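Long-range contacts in beta-lactamase-like protein (Koribacter versatilis, PDB 6B9V), which is a metal-binding diphosphatase of the PhnP family, with a metallo-beta-lactamase-like fold, that cleaves reactive photoproducts of FAD: residues T227-I232 and A247-A252; A174-F179 and L196-L201. One frame throughout, in Å; residues are numbered along the deposited sequence.

Contact 1: T227-I232 and A247-A252. With MN (manganese (II) ion), chain C.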
# COMPACT_ATOMS: atom_id res chain seq x y z
N THR A 227 10.72 -26.52 5.66
CA THR A 227 9.46 -25.86 5.94
C THR A 227 9.75 -24.42 6.39
O THR A 227 10.65 -24.18 7.20
CB THR A 227 8.66 -26.61 7.05
OG1 THR A 227 8.42 -27.97 6.66
CG2 THR A 227 7.32 -25.92 7.29
N TYR A 228 9.00 -23.47 5.84
CA TYR A 228 9.15 -22.07 6.19
C TYR A 228 7.84 -21.53 6.74
O TYR A 228 6.77 -21.84 6.21
CB TYR A 228 9.57 -21.24 4.97
CG TYR A 228 10.92 -21.66 4.46
CD1 TYR A 228 11.04 -22.66 3.51
CD2 TYR A 228 12.06 -21.09 4.98
CE1 TYR A 228 12.28 -23.06 3.07
CE2 TYR A 228 13.31 -21.49 4.53
CZ TYR A 228 13.40 -22.46 3.57
OH TYR A 228 14.63 -22.87 3.13
N PHE A 229 7.91 -20.71 7.78
CA PHE A 229 6.71 -20.11 8.32
C PHE A 229 6.55 -18.68 7.81
O PHE A 229 7.54 -17.95 7.61
CB PHE A 229 6.72 -20.10 9.85
CG PHE A 229 6.67 -21.48 10.48
CD1 PHE A 229 6.14 -22.57 9.79
CD2 PHE A 229 7.14 -21.67 11.76
CE1 PHE A 229 6.09 -23.84 10.39
CE2 PHE A 229 7.09 -22.94 12.37
CZ PHE A 229 6.56 -24.01 11.69
N THR A 230 5.31 -18.26 7.63
CA THR A 230 5.06 -16.90 7.12
C THR A 230 3.83 -16.32 7.83
O THR A 230 3.27 -16.96 8.72
CB THR A 230 4.88 -16.92 5.58
OG1 THR A 230 4.82 -15.58 5.07
CG2 THR A 230 3.61 -17.69 5.19
N HIS A 231 3.43 -15.11 7.44
CA HIS A 231 2.34 -14.35 8.09
C HIS A 231 2.70 -14.03 9.55
O HIS A 231 1.85 -13.98 10.43
CB HIS A 231 1.01 -15.10 8.02
CG HIS A 231 -0.18 -14.20 7.93
ND1 HIS A 231 -0.59 -13.41 8.97
CD2 HIS A 231 -1.03 -13.96 6.90
CE1 HIS A 231 -1.66 -12.72 8.60
NE2 HIS A 231 -1.93 -13.02 7.35
N ILE A 232 3.98 -13.74 9.76
CA ILE A 232 4.57 -13.62 11.09
C ILE A 232 4.32 -12.25 11.73
O ILE A 232 4.50 -11.23 11.07
CB ILE A 232 6.09 -13.86 11.02
CG1 ILE A 232 6.37 -15.29 10.53
CG2 ILE A 232 6.76 -13.58 12.37
CD1 ILE A 232 7.74 -15.43 9.91
N ALA A 247 15.58 -28.72 13.13
CA ALA A 247 16.21 -28.75 11.82
C ALA A 247 15.16 -28.89 10.73
O ALA A 247 14.20 -29.63 10.88
CB ALA A 247 17.23 -29.88 11.73
N GLY A 248 15.32 -28.14 9.65
CA GLY A 248 14.39 -28.22 8.54
C GLY A 248 13.17 -27.33 8.65
O GLY A 248 12.31 -27.34 7.76
N ILE A 249 13.08 -26.57 9.74
CA ILE A 249 11.95 -25.68 9.99
C ILE A 249 12.47 -24.28 10.35
O ILE A 249 13.27 -24.14 11.27
CB ILE A 249 11.05 -26.23 11.13
CG1 ILE A 249 10.56 -27.64 10.79
CG2 ILE A 249 9.87 -25.32 11.38
CD1 ILE A 249 9.72 -28.30 11.90
N GLN A 250 12.05 -23.25 9.62
CA GLN A 250 12.54 -21.90 9.92
C GLN A 250 11.47 -20.86 9.63
O GLN A 250 10.59 -21.10 8.80
CB GLN A 250 13.78 -21.58 9.08
CG GLN A 250 15.03 -22.40 9.36
CD GLN A 250 15.76 -21.97 10.63
OE1 GLN A 250 16.69 -21.16 10.58
NE2 GLN A 250 15.36 -22.54 11.77
N LEU A 251 11.54 -19.70 10.29
CA LEU A 251 10.75 -18.56 9.82
C LEU A 251 11.30 -18.10 8.48
O LEU A 251 12.53 -17.99 8.31
CB LEU A 251 10.79 -17.38 10.82
CG LEU A 251 10.40 -17.66 12.28
CD1 LEU A 251 10.48 -16.36 13.08
CD2 LEU A 251 9.01 -18.24 12.37
N ALA A 252 10.41 -17.82 7.53
CA ALA A 252 10.84 -17.13 6.29
C ALA A 252 11.30 -15.70 6.57
O ALA A 252 11.13 -15.18 7.68
CB ALA A 252 9.71 -17.12 5.27
MN MN C . -3.59 -12.49 6.04
O HOH W 1 10.56 -29.66 7.27
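Strands 226-230 and 249-251 are the two parallel strands of a beta-alpha-beta unit connected through helix 238-244, and Thr227, Tyr228 and Phe229 pair with Ile249, Gln250 and Leu251 at the edge of a mixed sheet of the metallo-beta-lactamase-like fold. Four backbone hydrogen bonds join them. Thr227 N gives to Gly248 O at 2.8 Å, and Thr227 O receives Gln250 N at 2.9 Å. Farther along, Phe229 N gives to Gln250 O, and Phe229 O receives Ala252 N. Gly248 has a positive phi (87°), where a CB would press on the preceding carbonyl oxygen, so glycine fits this entry to the strand.

Aliphatic and aromatic groups suit the face carrying Phe229, Ile249 and Leu251, because helix 212-222 covers part of it. With CG anti to its carbonyl carbon (chi1 -66°), Phe229 swings its ring back toward Ile249, and CZ lies 3.6 Å from Ile249 CG2. Leu251 CD2 meets the same ring near its plane, at the edge. Just past the strand, Ile232 CD1 reaches Leu251 CB at 3.7 Å. On the other face, Tyr228 CB touches Ala252 CB, while its ring meets that of Phe197. Gln250 turns its amide back to its own strand, NE2 bonding to Ile249 O at 2.7 Å and also to Asn242 O of helix 238-244.

Immediately after strand 226-230, His231 binds manganese through NE2, joined there by Asp82, His83 and Asp178. At the strand's other end, one water bridges the segments, accepting from Thr227 OG1 at 2.8 Å and donating to Gly248 O at 2.9 Å.

Contact 2: A174-F179 and L196-L201. With MN (manganese (II) ion), chain D; MN (manganese (II) ion), chain C.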
# COMPACT_ATOMS: atom_id res chain seq x y z
N ALA A 174 4.76 -25.93 -1.90
CA ALA A 174 3.38 -25.59 -1.53
C ALA A 174 3.36 -24.36 -0.63
O ALA A 174 4.26 -24.13 0.19
CB ALA A 174 2.67 -26.77 -0.86
N TYR A 175 2.33 -23.56 -0.80
CA TYR A 175 2.21 -22.29 -0.11
C TYR A 175 0.85 -22.23 0.56
O TYR A 175 -0.19 -22.18 -0.11
CB TYR A 175 2.39 -21.14 -1.09
CG TYR A 175 2.29 -19.77 -0.44
CD1 TYR A 175 3.35 -19.25 0.28
CD2 TYR A 175 1.13 -19.01 -0.57
CE1 TYR A 175 3.27 -17.98 0.88
CE2 TYR A 175 1.04 -17.74 0.03
CZ TYR A 175 2.12 -17.24 0.74
OH TYR A 175 2.04 -15.98 1.33
N LEU A 176 0.85 -22.24 1.89
CA LEU A 176 -0.39 -22.23 2.68
C LEU A 176 -0.34 -21.15 3.74
O LEU A 176 0.37 -21.28 4.72
CB LEU A 176 -0.62 -23.57 3.38
CG LEU A 176 -1.30 -24.70 2.61
CD1 LEU A 176 -0.42 -25.22 1.52
CD2 LEU A 176 -1.65 -25.80 3.61
N THR A 177 -1.13 -20.10 3.57
CA THR A 177 -1.13 -19.03 4.56
C THR A 177 -2.54 -18.85 5.11
O THR A 177 -3.50 -19.38 4.54
CB THR A 177 -0.60 -17.71 3.96
OG1 THR A 177 -0.53 -16.71 4.99
CG2 THR A 177 -1.51 -17.22 2.82
N ASP A 178 -2.66 -18.11 6.23
CA ASP A 178 -3.97 -17.76 6.79
C ASP A 178 -4.85 -18.99 7.05
O ASP A 178 -5.97 -19.09 6.53
CB ASP A 178 -4.71 -16.78 5.88
CG ASP A 178 -4.04 -15.40 5.81
OD1 ASP A 178 -4.62 -14.41 6.31
OD2 ASP A 178 -2.94 -15.33 5.26
N PHE A 179 -4.36 -19.94 7.83
CA PHE A 179 -5.23 -21.03 8.23
C PHE A 179 -5.13 -21.22 9.72
O PHE A 179 -4.08 -20.95 10.33
CB PHE A 179 -4.87 -22.35 7.52
CG PHE A 179 -3.52 -22.90 7.90
CD1 PHE A 179 -3.37 -23.70 9.03
CD2 PHE A 179 -2.41 -22.64 7.12
CE1 PHE A 179 -2.12 -24.20 9.39
CE2 PHE A 179 -1.15 -23.14 7.46
CZ PHE A 179 -1.01 -23.91 8.60
N LEU A 196 7.81 -26.22 1.79
CA LEU A 196 6.46 -25.97 2.30
C LEU A 196 6.38 -24.66 3.09
O LEU A 196 7.19 -24.43 3.99
CB LEU A 196 6.00 -27.14 3.18
CG LEU A 196 4.68 -26.97 3.93
CD1 LEU A 196 3.51 -26.84 2.96
CD2 LEU A 196 4.47 -28.14 4.89
N PHE A 197 5.42 -23.81 2.75
CA PHE A 197 5.15 -22.62 3.57
C PHE A 197 3.89 -22.85 4.40
O PHE A 197 2.89 -23.31 3.88
CB PHE A 197 4.99 -21.36 2.71
CG PHE A 197 6.31 -20.73 2.31
CD1 PHE A 197 7.14 -21.36 1.39
CD2 PHE A 197 6.70 -19.51 2.84
CE1 PHE A 197 8.35 -20.79 1.03
CE2 PHE A 197 7.92 -18.93 2.49
CZ PHE A 197 8.75 -19.58 1.58
N LEU A 198 3.97 -22.54 5.69
CA LEU A 198 2.82 -22.56 6.59
C LEU A 198 2.69 -21.24 7.33
O LEU A 198 3.68 -20.60 7.65
CB LEU A 198 2.94 -23.68 7.64
CG LEU A 198 3.06 -25.12 7.12
CD1 LEU A 198 3.29 -26.08 8.31
CD2 LEU A 198 1.82 -25.51 6.34
N ASP A 199 1.45 -20.88 7.62
CA ASP A 199 1.10 -19.80 8.55
C ASP A 199 1.70 -20.04 9.94
O ASP A 199 1.56 -21.14 10.49
CB ASP A 199 -0.44 -19.73 8.62
CG ASP A 199 -0.97 -18.62 9.51
OD1 ASP A 199 -0.87 -18.73 10.75
OD2 ASP A 199 -1.54 -17.66 8.96
N ALA A 200 2.39 -19.06 10.52
CA ALA A 200 2.67 -19.09 11.97
C ALA A 200 2.68 -17.66 12.49
O ALA A 200 3.64 -16.90 12.31
CB ALA A 200 4.00 -19.81 12.28
N LEU A 201 1.57 -17.28 13.12
CA LEU A 201 1.33 -15.89 13.48
C LEU A 201 2.07 -15.46 14.73
O LEU A 201 2.67 -14.39 14.76
CB LEU A 201 -0.17 -15.65 13.67
CG LEU A 201 -0.59 -14.26 14.16
CD1 LEU A 201 -0.40 -13.24 13.01
CD2 LEU A 201 -2.05 -14.27 14.66
MN MN D . -6.89 -13.64 6.08
MN MN C . -3.59 -12.49 6.04
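Ala174 to Leu176 lie parallel to Leu196 to Leu198 in the sheet of the metallo-beta-lactamase-like fold, and the segment from Ala174 continues into Asp178, the aspartate shared by the two manganese ions. The contact is tight at its start: Phe197 N hydrogen-bonds to Ala174 O at 2.8 Å, nearly straight at 165°. Tyr175, with CG anti to its backbone N (chi1 -179°), lays CD1 3.6 Å from Phe197 CB, the two rings obliquely inclined. Ala174 CB meets Leu196 CD1 on the opposite face, a small side chain against a branched one.

Toward the metals the pairing loosens, though it stays buried. Leu176 N still reaches Phe197 O, from above the carbonyl plane, but Asp199 N to Leu176 O (3.1 Å) and Asp178 N to Asp199 OD2 (3.0 Å) are both weak bonds. Asp199 has further partners outside, His209 ND1 at OD2 and Ser210 N at OD1, which suits a carboxylate to this buried strand end. The Phe179 ring fills in beside it, CE2 lying 3.7 Å from Asp199 CB and CZ 4.0 Å from Leu198 CD2. Asp178 OD1 bridges both manganese ions, 2.2 Å from one and 2.4 Å from the other, His231 sharing the nearer.

Helix 212-222 packs on Leu196, Leu198 and Phe179 through Leu222 and Ile218, strand 151-160 touches Leu176 and Phe179 through Val158, and strands 163-170 and 226-230 flank the pair in the sheet.

In the fold
Both contacts are buried pairs of parallel strands in one sheet, and strands 195-199 and 226-230 are neighbours, so Tyr228 N and Thr230 N probably bond to the carbonyls of Leu196 and Leu198. Contact 2 lies deeper, its centre about 8 Å from the centre of the chain, against about 13 Å for that of contact 1, which takes in the outermost strand 249-251 and has partly exposed residues such as Gln250 and a bridging water. Helix 212-222 packs against both. Their chemistry differs accordingly: four sound backbone hydrogen bonds hold contact 1, whereas those of contact 2 weaken toward Asp178 and Asp199. His231 and Asp178 converge on one manganese ion.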